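Local coordinates for GNA33 (Neisseria gonorrhoeae FA 1090, PDB 2G5D), which probably cleaves the glycosidic bond between N-acetylmuramic acid and N-acetylglucosamine in peptidoglycan as an exolytic transglycosylase, leaving a 1,6-anhydro end on the muramic acid, at residues Pro124-Asp129 / Gly246-Pro251; Phe138-Ile143 / Pro226-Ala231; Pro144-Ser149 / Asp222-Ile227; His211-Ile216 / Gly307-Tyr312. One frame throughout, in Å; residues are numbered along the deposited sequence.

How the interactions relate
From the N terminus, strand 116-129 supplies the first partner of interaction 1, which closes the longest of the four sequence loops on Gly246-Pro251. Interactions 2 and 3 lie within it: Phe138-Ile143 returns to Pro226-Ala231, and the following Pro144-Ser149 to Asp222-Ile227, so they share Pro226 and Ile227. Interaction 4, His211-Ile216 to Gly307-Tyr312, crosses all three along the chain. Interaction 1 touches interaction 2, with Asp129 O 2.8 Å from Tyr230 N, and 2, 3 and 4 touch one another, with Lys224 NZ 2.9 Å from His211 NE2. Strands 116-129, 246-249, 138-141 and 227-231 are thus tied to the turn at 144-147, helix 213-217 and the loop before strand 313-317.

Interaction 1. Residues Pro124-Asp129 / Gly246-Pro251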
loop_
_atom_site.group_PDB
_atom_site.type_symbol
_atom_site.label_atom_id
_atom_site.label_comp_id
_atom_site.label_asym_id
_atom_site.label_seq_id
_atom_site.Cartn_x
_atom_site.Cartn_y
_atom_site.Cartn_z
ATOM N N PRO A 124 3.566 -3.165 -9.929
ATOM C CA PRO A 124 3.831 -3.229 -11.380
ATOM C C PRO A 124 5.244 -3.693 -11.755
ATOM O O PRO A 124 6.207 -3.448 -11.020
ATOM C CB PRO A 124 3.598 -1.792 -11.850
ATOM C CG PRO A 124 3.811 -0.951 -10.644
ATOM C CD PRO A 124 3.444 -1.781 -9.441
ATOM N N VAL A 125 5.329 -4.392 -12.888
ATOM C CA VAL A 125 6.588 -4.673 -13.595
ATOM C C VAL A 125 6.676 -3.734 -14.807
ATOM O O VAL A 125 5.732 -3.606 -15.566
ATOM C CB VAL A 125 6.689 -6.174 -14.040
ATOM C CG1 VAL A 125 7.945 -6.438 -14.909
ATOM C CG2 VAL A 125 6.721 -7.058 -12.845
ATOM N N LEU A 126 7.794 -3.045 -14.971
ATOM C CA LEU A 126 7.946 -2.237 -16.184
ATOM C C LEU A 126 9.298 -2.426 -16.834
ATOM O O LEU A 126 10.302 -2.546 -16.154
ATOM C CB LEU A 126 7.612 -0.744 -15.961
ATOM C CG LEU A 126 7.995 0.090 -14.732
ATOM C CD1 LEU A 126 8.032 1.558 -15.098
ATOM C CD2 LEU A 126 7.010 -0.170 -13.541
ATOM N N LYS A 127 9.296 -2.484 -18.162
ATOM C CA LYS A 127 10.537 -2.592 -18.935
ATOM C C LYS A 127 11.458 -1.398 -18.642
ATOM O O LYS A 127 11.008 -0.253 -18.539
ATOM C CB LYS A 127 10.231 -2.677 -20.431
ATOM C CG LYS A 127 9.458 -3.908 -20.860
ATOM C CD LYS A 127 9.086 -3.781 -22.339
ATOM C CE LYS A 127 8.538 -5.073 -22.897
ATOM N NZ LYS A 127 8.463 -5.012 -24.390
ATOM N N GLY A 128 12.746 -1.678 -18.485
ATOM C CA GLY A 128 13.704 -0.646 -18.116
ATOM C C GLY A 128 15.100 -1.209 -18.000
ATOM O O GLY A 128 15.343 -2.332 -18.429
ATOM N N ASP A 129 16.014 -0.431 -17.421
ATOM C CA ASP A 129 17.407 -0.858 -17.269
ATOM C C ASP A 129 18.054 -0.185 -16.058
ATOM O O ASP A 129 17.517 0.765 -15.517
ATOM C CB ASP A 129 18.202 -0.542 -18.552
ATOM C CG ASP A 129 19.109 -1.697 -19.005
ATOM O OD1 ASP A 129 19.696 -2.410 -18.156
ATOM O OD2 ASP A 129 19.237 -1.883 -20.234
ATOM N N GLY A 246 7.636 -0.774 -7.400
ATOM C CA GLY A 246 7.627 -1.503 -8.635
ATOM C C GLY A 246 8.912 -2.249 -8.854
ATOM O O GLY A 246 9.761 -2.342 -7.967
ATOM N N ARG A 247 9.051 -2.758 -10.065
ATOM C CA ARG A 247 10.147 -3.627 -10.415
ATOM C C ARG A 247 10.482 -3.338 -11.871
ATOM O O ARG A 247 9.604 -3.418 -12.733
ATOM C CB ARG A 247 9.670 -5.074 -10.248
ATOM C CG ARG A 247 10.648 -6.005 -9.637
ATOM C CD ARG A 247 10.031 -7.378 -9.497
ATOM N NE ARG A 247 9.189 -7.480 -8.309
ATOM C CZ ARG A 247 8.924 -8.619 -7.677
ATOM N NH1 ARG A 247 9.431 -9.762 -8.118
ATOM N NH2 ARG A 247 8.148 -8.613 -6.603
ATOM N N LEU A 248 11.731 -2.973 -12.149
ATOM C CA LEU A 248 12.186 -2.857 -13.541
ATOM C C LEU A 248 12.537 -4.235 -14.089
ATOM O O LEU A 248 13.224 -5.000 -13.426
ATOM C CB LEU A 248 13.387 -1.916 -13.680
ATOM C CG LEU A 248 13.258 -0.458 -13.230
ATOM C CD1 LEU A 248 14.621 0.238 -13.371
ATOM C CD2 LEU A 248 12.152 0.321 -13.992
ATOM N N LYS A 249 12.034 -4.568 -15.275
ATOM C CA LYS A 249 12.425 -5.816 -15.936
ATOM C C LYS A 249 13.386 -5.473 -17.058
ATOM O O LYS A 249 12.975 -4.899 -18.069
ATOM C CB LYS A 249 11.216 -6.610 -16.454
ATOM C CG LYS A 249 11.568 -7.922 -17.169
ATOM C CD LYS A 249 10.502 -8.991 -16.924
ATOM C CE LYS A 249 10.938 -10.357 -17.428
ATOM N NZ LYS A 249 10.492 -11.441 -16.507
ATOM N N THR A 250 14.665 -5.803 -16.849
ATOM C CA THR A 250 15.744 -5.450 -17.786
ATOM C C THR A 250 15.638 -6.301 -19.058
ATOM O O THR A 250 15.001 -7.352 -19.024
ATOM C CB THR A 250 17.154 -5.562 -17.124
ATOM O OG1 THR A 250 17.531 -6.940 -16.971
ATOM C CG2 THR A 250 17.194 -4.839 -15.761
ATOM N N PRO A 251 16.248 -5.855 -20.186
ATOM C CA PRO A 251 16.099 -6.603 -21.446
ATOM C C PRO A 251 16.443 -8.106 -21.379
ATOM O O PRO A 251 15.948 -8.885 -22.208
ATOM C CB PRO A 251 17.037 -5.860 -22.408
ATOM C CG PRO A 251 17.085 -4.456 -21.861
ATOM C CD PRO A 251 17.072 -4.641 -20.372
#
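Backbone hydrogen bonds join Pro124-Asp129 to Gly246-Pro251 as parallel strands, with Val125, Leu126 and Lys127 opposite Arg247, Leu248 and Lys249. Leu126 bonds to the neighbouring strand through both its N and its O, reaching the residues before and after its partner Leu248: N gives a 2.9 Å bond to Arg247 O, at 166°, and O takes Lys249 N at 2.8 Å. Gly128 N to Lys249 O is longer, 3.3 Å, and Arg247 N to Pro124 O weak. A CA-H...O contact, Thr250 CA to Gly128 O at 3.2 Å, carries the pairing past the last bridge.

Van der Waals contacts differ on the two faces. On one, Val125 CG1, set anti to the backbone N (chi1 174°), meets Lys249 CB at 3.6 Å; on the other, Leu126 CG approaches Leu248 CD2 at 4.2 Å, and Leu248 CD1 reaches Asp129 O at 3.6 Å. Pro251 crosses the Asp129 side chain at about a right angle, CD to OD2 3.5 Å.

Arg247 salt-bridges Glu123 and Asp324, and Lys249 NZ bonds to Tyr255 OH. That alternate residues, here Leu126, bond to both neighbours of their partner is the signature of a parallel beta pair.

Interaction 2. Residues Phe138-Ile143 / Pro226-Ala231; sequences FPIYGI and PILGYA
Ile140 O accepts the shortest bond of the contact, 2.7 Å from Leu228 N, with an N-H...O angle of 166° and the donor close to the line of the carbonyl bond. Ile140 N gives to Gly229 O at 2.8 Å, Phe138 pairs with Ala231 through both N and O, and Gly142 N closes the row on Pro226 O. The strands are antiparallel, their directions 148° apart, but Leu228 and Gly229 together face Ile140 as a beta bulge, which is why Ile227 and Tyr230, three residues apart, share a face. Gly229, its second residue, has a phi of 156° suited to glycine; its N is buried without a partner in the model.

Pro139 and Tyr141 lie on that face too. Pro139 CB touches Tyr230 CE2 and Ile227 CG2, each at 3.8 Å, and lies over a face of the Tyr141 ring. Tyr141 and Ile227 run side by side, CE2 to CG1 3.8 Å.

On the other face Ile140 CD1 reaches Ala231 CB at 3.9 Å, and CG2 meets Leu228 CD1 at 4.1 Å. Ile140 and Ala231 pack against Leu237 of helix 234-243, Leu228 reaches Phe315 of strand 313-317, and Tyr230 bonds through its backbone to Asp129 of strand 116-129.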
loop_
_atom_site.group_PDB
_atom_site.type_symbol
_atom_site.label_atom_id
_atom_site.label_comp_id
_atom_site.label_asym_id
_atom_site.label_seq_id
_atom_site.Cartn_x
_atom_site.Cartn_y
_atom_site.Cartn_z
ATOM N N PHE A 138 14.073 7.140 -19.124
ATOM C CA PHE A 138 13.371 7.874 -18.053
ATOM C C PHE A 138 13.875 7.510 -16.671
ATOM O O PHE A 138 13.561 6.435 -16.160
ATOM C CB PHE A 138 11.849 7.681 -18.153
ATOM C CG PHE A 138 11.270 8.164 -19.460
ATOM C CD1 PHE A 138 11.223 7.322 -20.573
ATOM C CD2 PHE A 138 10.810 9.472 -19.590
ATOM C CE1 PHE A 138 10.710 7.776 -21.799
ATOM C CE2 PHE A 138 10.293 9.934 -20.806
ATOM C CZ PHE A 138 10.239 9.081 -21.913
ATOM N N PRO A 139 14.643 8.420 -16.048
ATOM C CA PRO A 139 15.272 8.148 -14.750
ATOM C C PRO A 139 14.278 7.931 -13.592
ATOM O O PRO A 139 13.276 8.647 -13.489
ATOM C CB PRO A 139 16.109 9.413 -14.504
ATOM C CG PRO A 139 15.431 10.468 -15.293
ATOM C CD PRO A 139 14.936 9.785 -16.520
ATOM N N ILE A 140 14.556 6.933 -12.751
ATOM C CA ILE A 140 13.858 6.744 -11.471
ATOM C C ILE A 140 14.786 7.324 -10.429
ATOM O O ILE A 140 15.923 6.872 -10.288
ATOM C CB ILE A 140 13.577 5.237 -11.123
ATOM C CG1 ILE A 140 12.484 4.622 -12.006
ATOM C CG2 ILE A 140 13.132 5.067 -9.627
ATOM C CD1 ILE A 140 12.729 4.631 -13.477
ATOM N N TYR A 141 14.306 8.330 -9.709
ATOM C CA TYR A 141 15.113 9.009 -8.708
ATOM C C TYR A 141 14.876 8.487 -7.295
ATOM O O TYR A 141 13.742 8.191 -6.909
ATOM C CB TYR A 141 14.824 10.512 -8.703
ATOM C CG TYR A 141 15.109 11.239 -9.986
ATOM C CD1 TYR A 141 14.075 11.561 -10.853
ATOM C CD2 TYR A 141 16.406 11.667 -10.304
ATOM C CE1 TYR A 141 14.315 12.251 -12.029
ATOM C CE2 TYR A 141 16.663 12.374 -11.477
ATOM C CZ TYR A 141 15.615 12.663 -12.334
ATOM O OH TYR A 141 15.839 13.342 -13.500
ATOM N N GLY A 142 15.959 8.396 -6.532
ATOM C CA GLY A 142 15.880 8.231 -5.094
ATOM C C GLY A 142 15.770 9.586 -4.432
ATOM O O GLY A 142 15.598 10.599 -5.113
ATOM N N ILE A 143 15.855 9.611 -3.104
ATOM C CA ILE A 143 15.813 10.868 -2.351
ATOM C C ILE A 143 16.929 11.842 -2.794
ATOM O O ILE A 143 18.118 11.522 -2.689
ATOM C CB ILE A 143 15.837 10.627 -0.816
ATOM C CG1 ILE A 143 14.566 9.891 -0.376
ATOM C CG2 ILE A 143 15.984 11.952 -0.057
ATOM C CD1 ILE A 143 14.702 9.136 0.936
ATOM N N PRO A 226 20.200 10.738 -6.738
ATOM C CA PRO A 226 20.592 9.412 -7.234
ATOM C C PRO A 226 19.533 8.862 -8.186
ATOM O O PRO A 226 18.336 9.060 -7.956
ATOM C CB PRO A 226 20.671 8.559 -5.962
ATOM C CG PRO A 226 19.852 9.273 -4.957
ATOM C CD PRO A 226 19.965 10.735 -5.282
ATOM N N ILE A 227 19.982 8.230 -9.266
ATOM C CA ILE A 227 19.100 7.563 -10.219
ATOM C C ILE A 227 19.228 6.043 -10.032
ATOM O O ILE A 227 20.332 5.490 -10.066
ATOM C CB ILE A 227 19.417 7.986 -11.676
ATOM C CG1 ILE A 227 19.102 9.471 -11.867
ATOM C CG2 ILE A 227 18.627 7.154 -12.682
ATOM C CD1 ILE A 227 20.038 10.182 -12.833
ATOM N N LEU A 228 18.093 5.381 -9.821
ATOM C CA LEU A 228 18.088 3.952 -9.517
ATOM C C LEU A 228 17.991 3.094 -10.774
ATOM O O LEU A 228 18.175 1.879 -10.728
ATOM C CB LEU A 228 16.947 3.612 -8.546
ATOM C CG LEU A 228 16.747 4.508 -7.311
ATOM C CD1 LEU A 228 15.538 4.034 -6.535
ATOM C CD2 LEU A 228 17.964 4.559 -6.408
ATOM N N GLY A 229 17.712 3.735 -11.899
ATOM C CA GLY A 229 17.526 3.028 -13.145
ATOM C C GLY A 229 16.674 3.856 -14.064
ATOM O O GLY A 229 16.352 5.008 -13.751
ATOM N N TYR A 230 16.315 3.263 -15.199
ATOM C CA TYR A 230 15.614 3.960 -16.267
ATOM C C TYR A 230 14.442 3.127 -16.766
ATOM O O TYR A 230 14.583 1.927 -16.974
ATOM C CB TYR A 230 16.583 4.292 -17.418
ATOM C CG TYR A 230 17.607 5.341 -17.043
ATOM C CD1 TYR A 230 18.740 5.004 -16.301
ATOM C CD2 TYR A 230 17.426 6.671 -17.398
ATOM C CE1 TYR A 230 19.671 5.965 -15.939
ATOM C CE2 TYR A 230 18.353 7.648 -17.039
ATOM C CZ TYR A 230 19.466 7.287 -16.306
ATOM O OH TYR A 230 20.390 8.240 -15.948
ATOM N N ALA A 231 13.290 3.774 -16.942
ATOM C CA ALA A 231 12.099 3.133 -17.498
ATOM C C ALA A 231 11.990 3.384 -19.004
ATOM O O ALA A 231 12.410 4.432 -19.502
ATOM C CB ALA A 231 10.856 3.648 -16.789
#

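Interaction 3. Residues Pro144-Ser149 / Asp222-Ile227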
loop_
_atom_site.group_PDB
_atom_site.type_symbol
_atom_site.label_atom_id
_atom_site.label_comp_id
_atom_site.label_asym_id
_atom_site.label_seq_id
_atom_site.Cartn_x
_atom_site.Cartn_y
_atom_site.Cartn_z
ATOM N N PRO A 144 16.539 13.025 -3.303
ATOM C CA PRO A 144 17.485 14.043 -3.776
ATOM C C PRO A 144 18.499 14.496 -2.722
ATOM O O PRO A 144 18.262 14.352 -1.521
ATOM C CB PRO A 144 16.576 15.205 -4.176
ATOM C CG PRO A 144 15.272 14.584 -4.450
ATOM C CD PRO A 144 15.145 13.461 -3.478
ATOM N N ASP A 145 19.624 15.036 -3.186
ATOM C CA ASP A 145 20.695 15.527 -2.317
ATOM C C ASP A 145 20.289 16.714 -1.437
ATOM O O ASP A 145 20.912 16.967 -0.408
ATOM C CB ASP A 145 21.898 15.934 -3.166
ATOM C CG ASP A 145 22.462 14.790 -3.981
ATOM O OD1 ASP A 145 22.018 13.630 -3.789
ATOM O OD2 ASP A 145 23.363 15.059 -4.810
ATOM N N ASP A 146 19.259 17.447 -1.848
ATOM C CA ASP A 146 18.833 18.659 -1.143
ATOM C C ASP A 146 17.403 18.543 -0.605
ATOM O O ASP A 146 16.780 19.536 -0.236
ATOM C CB ASP A 146 18.940 19.873 -2.074
ATOM C CG ASP A 146 17.979 19.799 -3.258
ATOM O OD1 ASP A 146 17.685 18.680 -3.742
ATOM O OD2 ASP A 146 17.513 20.869 -3.706
ATOM N N PHE A 147 16.887 17.325 -0.576
ATOM C CA PHE A 147 15.528 17.067 -0.126
ATOM C C PHE A 147 15.549 16.933 1.390
ATOM O O PHE A 147 16.173 16.022 1.920
ATOM C CB PHE A 147 15.026 15.789 -0.792
ATOM C CG PHE A 147 13.622 15.405 -0.428
ATOM C CD1 PHE A 147 12.552 15.850 -1.188
ATOM C CD2 PHE A 147 13.372 14.558 0.648
ATOM C CE1 PHE A 147 11.251 15.475 -0.871
ATOM C CE2 PHE A 147 12.075 14.191 0.974
ATOM C CZ PHE A 147 11.011 14.655 0.202
ATOM N N ILE A 148 14.897 17.865 2.082
ATOM C CA ILE A 148 14.920 17.915 3.550
ATOM C C ILE A 148 13.509 17.783 4.141
ATOM O O ILE A 148 12.633 18.621 3.893
ATOM C CB ILE A 148 15.677 19.190 4.098
ATOM C CG1 ILE A 148 17.193 18.980 4.090
ATOM C CG2 ILE A 148 15.265 19.535 5.536
ATOM C CD1 ILE A 148 17.892 19.533 2.891
ATOM N N SER A 149 13.302 16.718 4.915
ATOM C CA SER A 149 12.032 16.495 5.598
ATOM C C SER A 149 12.051 17.086 7.006
ATOM O O SER A 149 12.973 16.837 7.786
ATOM C CB SER A 149 11.694 15.001 5.645
ATOM O OG SER A 149 10.441 14.777 6.270
ATOM N N ASP A 222 18.337 17.316 -12.366
ATOM C CA ASP A 222 19.596 17.046 -13.044
ATOM C C ASP A 222 20.784 17.402 -12.166
ATOM O O ASP A 222 20.969 18.565 -11.792
ATOM C CB ASP A 222 19.683 17.796 -14.373
ATOM C CG ASP A 222 18.881 17.133 -15.480
ATOM O OD1 ASP A 222 18.419 15.986 -15.290
ATOM O OD2 ASP A 222 18.717 17.761 -16.548
ATOM N N GLY A 223 21.564 16.376 -11.823
ATOM C CA GLY A 223 22.805 16.531 -11.069
ATOM C C GLY A 223 22.696 16.512 -9.552
ATOM O O GLY A 223 23.701 16.687 -8.868
ATOM N N LYS A 224 21.496 16.301 -9.011
ATOM C CA LYS A 224 21.302 16.423 -7.557
ATOM C C LYS A 224 20.387 15.360 -6.929
ATOM O O LYS A 224 19.787 15.586 -5.871
ATOM C CB LYS A 224 20.836 17.841 -7.183
ATOM C CG LYS A 224 19.469 18.242 -7.739
ATOM C CD LYS A 224 19.015 19.554 -7.148
ATOM C CE LYS A 224 17.514 19.711 -7.289
ATOM N NZ LYS A 224 17.089 21.064 -6.831
ATOM N N ALA A 225 20.280 14.208 -7.585
ATOM C CA ALA A 225 19.530 13.079 -7.046
ATOM C C ALA A 225 20.088 11.773 -7.598
ATOM O O ALA A 225 20.420 11.699 -8.785
ATOM C CB ALA A 225 18.048 13.207 -7.371
ATOM N N PRO A 226 20.200 10.738 -6.738
ATOM C CA PRO A 226 20.592 9.412 -7.234
ATOM C C PRO A 226 19.533 8.862 -8.186
ATOM O O PRO A 226 18.336 9.060 -7.956
ATOM C CB PRO A 226 20.671 8.559 -5.962
ATOM C CG PRO A 226 19.852 9.273 -4.957
ATOM C CD PRO A 226 19.965 10.735 -5.282
ATOM N N ILE A 227 19.982 8.230 -9.266
ATOM C CA ILE A 227 19.100 7.563 -10.219
ATOM C C ILE A 227 19.228 6.043 -10.032
ATOM O O ILE A 227 20.332 5.490 -10.066
ATOM C CB ILE A 227 19.417 7.986 -11.676
ATOM C CG1 ILE A 227 19.102 9.471 -11.867
ATOM C CG2 ILE A 227 18.627 7.154 -12.682
ATOM C CD1 ILE A 227 20.038 10.182 -12.833
#
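A surface contact between two loops, Pro144 to Asp146 against Lys224 to Pro226 combines one backbone bond, one salt bridge and a small apolar patch. It lies in the MltA-specific insert, where the chain leaves strand 138-141 for strand 148-151 and meets the loop entering strand 227-231; Pro144 to Phe147 form a type I beta turn, closed by a weak bond from Phe147 N to Pro144 O.

The backbone link is Asp145 N to Lys224 O, 2.7 Å and 167° at the hydrogen. Asp145 CG also comes close to that oxygen, at 3.4 Å, because chi1 of -60° sets it beside the backbone N; the carboxylate runs alongside the Pro226 ring in the opposite sense, OD1 to CD 3.9 Å. Pro144 CB packs on Ala225 CB at 4.0 Å.

Lys224 extends beyond CG and crosses Asp146 obliquely, its CE passing OD1 at 3.7 Å while NZ reaches OD2 at 3.2 Å, on the syn side but 32° out of the carboxylate plane.

Both charged groups have second partners: Asp146 OD1 bonds to Tyr210 OH, and Lys224 NZ to His211 NE2. The ammonium thus bridges acid and imidazole, which would probably favour a charged lysine and an imidazole accepting at NE2.

Interaction 4. Residues His211-Ile216 / Gly307-Tyr312; sequences HTRNQI and GQNPSY
Thr212 meets Pro310 loosely, its CG2 lying 4.2 Å from Pro310 CB as the two side chains cross. It occupies the N-cap position of helix 213-217, and its backbone N gives an in-plane bond, 3.0 Å long, to a lone pair of Gln215 OE1. Acceptance of the N-cap N-H by the side chain of the third helical residue is one half of a capping box, here with Gln.

Arg213 makes the largest contribution. Its backbone N bonds to Pro310 O at 3.1 Å, the donor standing well above the carbonyl plane. With CG anti to the backbone N (chi1 -179°) and the chain bent at chi3, the guanidinium arrives among the carbonyls of the loop that leads into strand 313-317. There NE has two weak bonds, to Ser311 O (2.9 Å) and Asn309 O, and NH2 has a weak one to Ser311 O; a water links NH2 to Ser311 OG. Tyr312 CD1 lies 3.7 Å above the centre of the guanidinium, the two planes 43° apart, and Arg213 CG meets that ring at its edge.

Asn214 CB touches Gly307 CA at 3.8 Å, and a second water accepts from Asn214 N and donates to Gly307 O.

Ile216 covers a face of the Tyr312 ring: CD1 makes a CH-pi contact 3.8 Å from the centroid and 22° off the normal, and CG2 presses on CZ. Tyr141 of strand 138-141 touches both residues, and His241 of helix 234-243 meets Tyr312 edge-to-face.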
loop_
_atom_site.group_PDB
_atom_site.type_symbol
_atom_site.label_atom_id
_atom_site.label_comp_id
_atom_site.label_asym_id
_atom_site.label_seq_id
_atom_site.Cartn_x
_atom_site.Cartn_y
_atom_site.Cartn_z
ATOM N N HIS A 211 10.435 20.529 -5.321
ATOM C CA HIS A 211 10.027 20.511 -6.725
ATOM C C HIS A 211 8.788 19.638 -6.981
ATOM O O HIS A 211 8.581 18.614 -6.331
ATOM C CB HIS A 211 11.193 20.042 -7.596
ATOM C CG HIS A 211 12.392 20.939 -7.544
ATOM N ND1 HIS A 211 12.413 22.186 -8.129
ATOM C CD2 HIS A 211 13.621 20.756 -7.002
ATOM C CE1 HIS A 211 13.598 22.739 -7.941
ATOM N NE2 HIS A 211 14.349 21.893 -7.259
ATOM N N THR A 212 7.969 20.082 -7.933
ATOM C CA THR A 212 6.734 19.402 -8.323
ATOM C C THR A 212 7.055 18.436 -9.450
ATOM O O THR A 212 8.121 18.545 -10.064
ATOM C CB THR A 212 5.683 20.407 -8.842
ATOM O OG1 THR A 212 6.261 21.181 -9.898
ATOM C CG2 THR A 212 5.199 21.336 -7.740
ATOM N N ARG A 213 6.137 17.501 -9.719
ATOM C CA ARG A 213 6.300 16.537 -10.821
ATOM C C ARG A 213 6.652 17.208 -12.146
ATOM O O ARG A 213 7.561 16.764 -12.836
ATOM C CB ARG A 213 5.048 15.676 -11.011
ATOM C CG ARG A 213 5.183 14.639 -12.118
ATOM C CD ARG A 213 3.975 13.738 -12.202
ATOM N NE ARG A 213 3.839 12.885 -11.026
ATOM C CZ ARG A 213 4.447 11.706 -10.847
ATOM N NH1 ARG A 213 5.248 11.183 -11.773
ATOM N NH2 ARG A 213 4.230 11.042 -9.729
ATOM N N ASN A 214 5.935 18.274 -12.491
ATOM C CA ASN A 214 6.179 18.973 -13.756
ATOM C C ASN A 214 7.604 19.511 -13.855
ATOM O O ASN A 214 8.216 19.443 -14.918
ATOM C CB ASN A 214 5.166 20.105 -13.987
ATOM C CG ASN A 214 5.407 20.846 -15.288
ATOM O OD1 ASN A 214 5.564 22.069 -15.302
ATOM N ND2 ASN A 214 5.458 20.105 -16.395
ATOM N N GLN A 215 8.120 20.037 -12.746
ATOM C CA GLN A 215 9.471 20.593 -12.700
ATOM C C GLN A 215 10.544 19.506 -12.782
ATOM O O GLN A 215 11.552 19.683 -13.473
ATOM C CB GLN A 215 9.659 21.423 -11.427
ATOM C CG GLN A 215 8.764 22.638 -11.354
ATOM C CD GLN A 215 8.887 23.356 -10.031
ATOM O OE1 GLN A 215 8.869 22.731 -8.969
ATOM N NE2 GLN A 215 9.034 24.672 -10.084
ATOM N N ILE A 216 10.306 18.392 -12.089
ATOM C CA ILE A 216 11.182 17.220 -12.105
ATOM C C ILE A 216 11.182 16.563 -13.483
ATOM O O ILE A 216 12.237 16.167 -13.991
ATOM C CB ILE A 216 10.759 16.188 -11.007
ATOM C CG1 ILE A 216 10.878 16.816 -9.600
ATOM C CG2 ILE A 216 11.575 14.913 -11.102
ATOM C CD1 ILE A 216 10.095 16.063 -8.479
ATOM N N GLY A 307 2.320 16.460 -15.848
ATOM C CA GLY A 307 2.489 17.591 -14.944
ATOM C C GLY A 307 1.284 18.011 -14.108
ATOM O O GLY A 307 1.430 18.771 -13.171
ATOM N N GLN A 308 0.092 17.528 -14.442
ATOM C CA GLN A 308 -1.105 17.856 -13.654
ATOM C C GLN A 308 -1.106 17.231 -12.247
ATOM O O GLN A 308 -1.754 17.750 -11.339
ATOM C CB GLN A 308 -2.387 17.471 -14.406
ATOM C CG GLN A 308 -2.577 18.225 -15.720
ATOM C CD GLN A 308 -2.582 19.742 -15.553
ATOM O OE1 GLN A 308 -3.252 20.276 -14.671
ATOM N NE2 GLN A 308 -1.837 20.441 -16.418
ATOM N N ASN A 309 -0.383 16.126 -12.075
ATOM C CA ASN A 309 -0.209 15.471 -10.763
ATOM C C ASN A 309 1.082 15.971 -10.117
ATOM O O ASN A 309 2.147 15.406 -10.375
ATOM C CB ASN A 309 -0.160 13.940 -10.952
ATOM C CG ASN A 309 0.021 13.157 -9.634
ATOM O OD1 ASN A 309 0.625 12.083 -9.615
ATOM N ND2 ASN A 309 -0.502 13.690 -8.548
ATOM N N PRO A 310 1.009 17.038 -9.279
ATOM C CA PRO A 310 2.275 17.602 -8.757
ATOM C C PRO A 310 2.991 16.689 -7.743
ATOM O O PRO A 310 4.180 16.895 -7.440
ATOM C CB PRO A 310 1.837 18.924 -8.101
ATOM C CG PRO A 310 0.414 18.720 -7.739
ATOM C CD PRO A 310 -0.169 17.761 -8.755
ATOM N N SER A 311 2.258 15.699 -7.227
ATOM C CA SER A 311 2.804 14.655 -6.359
ATOM C C SER A 311 3.907 13.857 -7.061
ATOM O O SER A 311 3.818 13.590 -8.246
ATOM C CB SER A 311 1.679 13.712 -5.923
ATOM O OG SER A 311 2.178 12.658 -5.121
ATOM N N TYR A 312 4.950 13.496 -6.323
ATOM C CA TYR A 312 6.085 12.777 -6.889
ATOM C C TYR A 312 6.694 11.921 -5.813
ATOM O O TYR A 312 6.933 12.386 -4.687
ATOM C CB TYR A 312 7.137 13.747 -7.442
ATOM C CG TYR A 312 8.041 13.158 -8.494
ATOM C CD1 TYR A 312 7.690 13.216 -9.853
ATOM C CD2 TYR A 312 9.244 12.563 -8.147
ATOM C CE1 TYR A 312 8.506 12.680 -10.827
ATOM C CE2 TYR A 312 10.084 12.024 -9.117
ATOM C CZ TYR A 312 9.707 12.089 -10.455
ATOM O OH TYR A 312 10.538 11.575 -11.430
HETATM O O HOH W 1 2.013 10.725 -7.328
HETATM O O HOH W 2 3.235 19.204 -11.375
#